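PDB 4Z85: 2-nitrobenzoate nitroreductase from Pseudomonas fluorescens, which probably reduces the nitro group of 2-nitrobenzoate with the help of an FMN cofactor, as a member of the flavoredoxin family. Local coordinates for residues 27-32 with 41-46. Numbering follows the deposited sequence.
Sequences IALVTS and AAPYSA
Ala28 and Val30 pair with Tyr44 and Ala42 in the beta hairpin formed by strands 28-33 and 39-52, two neighbours in the antiparallel barrel of this flavin reductase-like domain. Each of the two hydrogen-bonded pairs is closed by two backbone bonds: Ala28 N gives to Tyr44 O at 2.8 Å and Tyr44 N to Ala28 O at 2.9 Å, with a like couple between Val30 and Ala42. Pro43, which has no N-H to offer, falls at a non-hydrogen-bonded position opposite Leu29, so the ladder runs past it unbroken. Two carbonyls also receive CA-H...O contacts, Ala28 O from Pro43 CA and Val30 O from Ala41 CA, the latter at 3.2 Å. On the face of Ile27, Leu29 and Pro43, the CD1 branch of Leu29 lies over the Ala42-Pro43 peptide, 3.7 Å from Ala42 C, while the Ile27 side chain lies beside Pro43 and points the same way, CG2 nearest to CB; Met100 of helix 94-103 touches all three side chains. On the opposite face Ile59 of strand 55-62 packs on both Val30 and Tyr44, and the phenol OH hydrogen-bonds Thr77. With Tyr44 CG anti to its carbonyl carbon (chi1 -59°), the ring lies back along its own strand and turns its CD2 flank to Val30, whose CG2 meets that edge near the ring plane, 3.9 Å from CD2.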
ATOM      1  N   ILE A  27       6.324  -3.417  -0.949  1.00 15.39           N
ATOM      2  CA  ILE A  27       6.825  -3.962  -2.217  1.00 16.46           C
ATOM      3  C   ILE A  27       6.550  -5.452  -2.302  1.00 15.98           C
ATOM      4  O   ILE A  27       6.988  -6.231  -1.455  1.00 17.09           O
ATOM      5  CB  ILE A  27       8.324  -3.709  -2.377  1.00 15.22           C
ATOM      6  CG1 ILE A  27       8.617  -2.209  -2.256  1.00 17.40           C
ATOM      7  CG2 ILE A  27       8.810  -4.206  -3.750  1.00 17.17           C
ATOM      8  CD1 ILE A  27      10.120  -1.896  -2.158  1.00 18.31           C
ATOM      9  N   ALA A  28       5.804  -5.837  -3.327  1.00 14.88           N
ATOM     10  CA  ALA A  28       5.568  -7.250  -3.606  1.00 16.79           C
ATOM     11  C   ALA A  28       6.551  -7.696  -4.682  1.00 19.35           C
ATOM     12  O   ALA A  28       6.417  -7.305  -5.836  1.00 18.15           O
ATOM     13  CB  ALA A  28       4.122  -7.484  -4.064  1.00 19.15           C
ATOM     14  N   LEU A  29       7.547  -8.492  -4.304  1.00 17.76           N
ATOM     15  CA  LEU A  29       8.452  -9.052  -5.304  1.00 18.55           C
ATOM     16  C   LEU A  29       7.856 -10.395  -5.711  1.00 17.10           C
ATOM     17  O   LEU A  29       7.973 -11.373  -4.998  1.00 19.31           O
ATOM     18  CB  LEU A  29       9.868  -9.182  -4.738  1.00 20.55           C
ATOM     19  CG  LEU A  29      10.939  -9.815  -5.628  1.00 24.32           C
ATOM     20  CD1 LEU A  29      10.916  -9.216  -7.024  1.00 23.89           C
ATOM     21  CD2 LEU A  29      12.294  -9.613  -4.952  1.00 26.07           C
ATOM     22  N   VAL A  30       7.160 -10.390  -6.835  1.00 19.86           N
ATOM     23  CA  VAL A  30       6.368 -11.535  -7.278  1.00 18.82           C
ATOM     24  C   VAL A  30       7.227 -12.506  -8.065  1.00 20.80           C
ATOM     25  O   VAL A  30       7.830 -12.120  -9.077  1.00 22.56           O
ATOM     26  CB  VAL A  30       5.179 -11.068  -8.129  1.00 20.85           C
ATOM     27  CG1 VAL A  30       4.366 -12.257  -8.654  1.00 22.44           C
ATOM     28  CG2 VAL A  30       4.280 -10.135  -7.304  1.00 19.06           C
ATOM     29  N   THR A  31       7.287 -13.749  -7.591  1.00 22.67           N
ATOM     30  CA  THR A  31       7.827 -14.833  -8.408  1.00 24.74           C
ATOM     31  C   THR A  31       6.675 -15.633  -9.016  1.00 26.73           C
ATOM     32  O   THR A  31       5.644 -15.879  -8.365  1.00 25.27           O
ATOM     33  CB  THR A  31       8.772 -15.772  -7.614  1.00 23.71           C
ATOM     34  OG1 THR A  31       8.210 -16.108  -6.341  1.00 25.03           O
ATOM     35  CG2 THR A  31      10.134 -15.110  -7.409  1.00 24.53           C
ATOM     36  N   SER A  32       6.853 -16.002 -10.284  1.00 24.11           N
ATOM     37  CA  SER A  32       5.831 -16.732 -11.026  1.00 26.83           C
ATOM     38  C   SER A  32       6.524 -17.691 -11.995  1.00 30.27           C
ATOM     39  O   SER A  32       7.719 -17.560 -12.229  1.00 30.88           O
ATOM     40  CB  SER A  32       4.901 -15.762 -11.764  1.00 25.91           C
ATOM     41  OG  SER A  32       5.615 -14.875 -12.608  1.00 29.45           O
ATOM     42  N   ALA A  41      10.604 -12.944 -12.007  1.00 28.94           N
ATOM     43  CA  ALA A  41      10.527 -12.178 -10.765  1.00 27.11           C
ATOM     44  C   ALA A  41      10.360 -10.708 -11.112  1.00 26.32           C
ATOM     45  O   ALA A  41      11.063 -10.190 -11.979  1.00 26.62           O
ATOM     46  CB  ALA A  41      11.762 -12.401  -9.919  1.00 26.68           C
ATOM     47  N   ALA A  42       9.402 -10.034 -10.477  1.00 23.79           N
ATOM     48  CA  ALA A  42       9.180  -8.625 -10.788  1.00 23.86           C
ATOM     49  C   ALA A  42       8.584  -7.925  -9.570  1.00 21.25           C
ATOM     50  O   ALA A  42       7.688  -8.471  -8.932  1.00 21.93           O
ATOM     51  CB  ALA A  42       8.270  -8.463 -11.986  1.00 26.24           C
ATOM     52  N   PRO A  43       9.125  -6.754  -9.220  1.00 18.94           N
ATOM     53  CA  PRO A  43       8.613  -6.026  -8.054  1.00 19.79           C
ATOM     54  C   PRO A  43       7.493  -5.054  -8.405  1.00 20.04           C
ATOM     55  O   PRO A  43       7.507  -4.377  -9.447  1.00 19.04           O
ATOM     56  CB  PRO A  43       9.838  -5.254  -7.561  1.00 21.53           C
ATOM     57  CG  PRO A  43      10.552  -4.920  -8.860  1.00 22.61           C
ATOM     58  CD  PRO A  43      10.349  -6.129  -9.757  1.00 24.86           C
ATOM     59  N   TYR A  44       6.533  -4.949  -7.492  1.00 16.87           N
ATOM     60  CA  TYR A  44       5.395  -4.044  -7.664  1.00 17.87           C
ATOM     61  C   TYR A  44       5.074  -3.354  -6.352  1.00 16.29           C
ATOM     62  O   TYR A  44       4.943  -4.030  -5.347  1.00 20.79           O
ATOM     63  CB  TYR A  44       4.154  -4.809  -8.116  1.00 19.52           C
ATOM     64  CG  TYR A  44       4.342  -5.541  -9.409  1.00 18.82           C
ATOM     65  CD1 TYR A  44       4.142  -4.895 -10.613  1.00 23.30           C
ATOM     66  CD2 TYR A  44       4.735  -6.868  -9.417  1.00 19.79           C
ATOM     67  CE1 TYR A  44       4.325  -5.557 -11.820  1.00 23.38           C
ATOM     68  CE2 TYR A  44       4.925  -7.541 -10.615  1.00 24.40           C
ATOM     69  CZ  TYR A  44       4.717  -6.875 -11.805  1.00 23.96           C
ATOM     70  OH  TYR A  44       4.893  -7.530 -13.002  1.00 26.99           O
ATOM     71  N   SER A  45       4.924  -2.033  -6.352  1.00 17.08           N
ATOM     72  CA  SER A  45       4.544  -1.349  -5.116  1.00 17.58           C
ATOM     73  C   SER A  45       3.137  -0.733  -5.193  1.00 18.53           C
ATOM     74  O   SER A  45       2.699  -0.091  -4.246  1.00 17.71           O
ATOM     75  CB  SER A  45       5.595  -0.279  -4.734  1.00 18.95           C
ATOM     76  OG  SER A  45       5.550   0.846  -5.596  1.00 19.29           O
ATOM     77  N   ALA A  46       2.405  -0.969  -6.285  1.00 17.86           N
ATOM     78  CA  ALA A  46       0.979  -0.634  -6.309  1.00 15.96           C
ATOM     79  C   ALA A  46       0.250  -1.843  -5.746  1.00 17.32           C
ATOM     80  O   ALA A  46      -0.303  -2.658  -6.486  1.00 18.43           O
ATOM     81  CB  ALA A  46       0.489  -0.297  -7.729  1.00 18.43           C
TER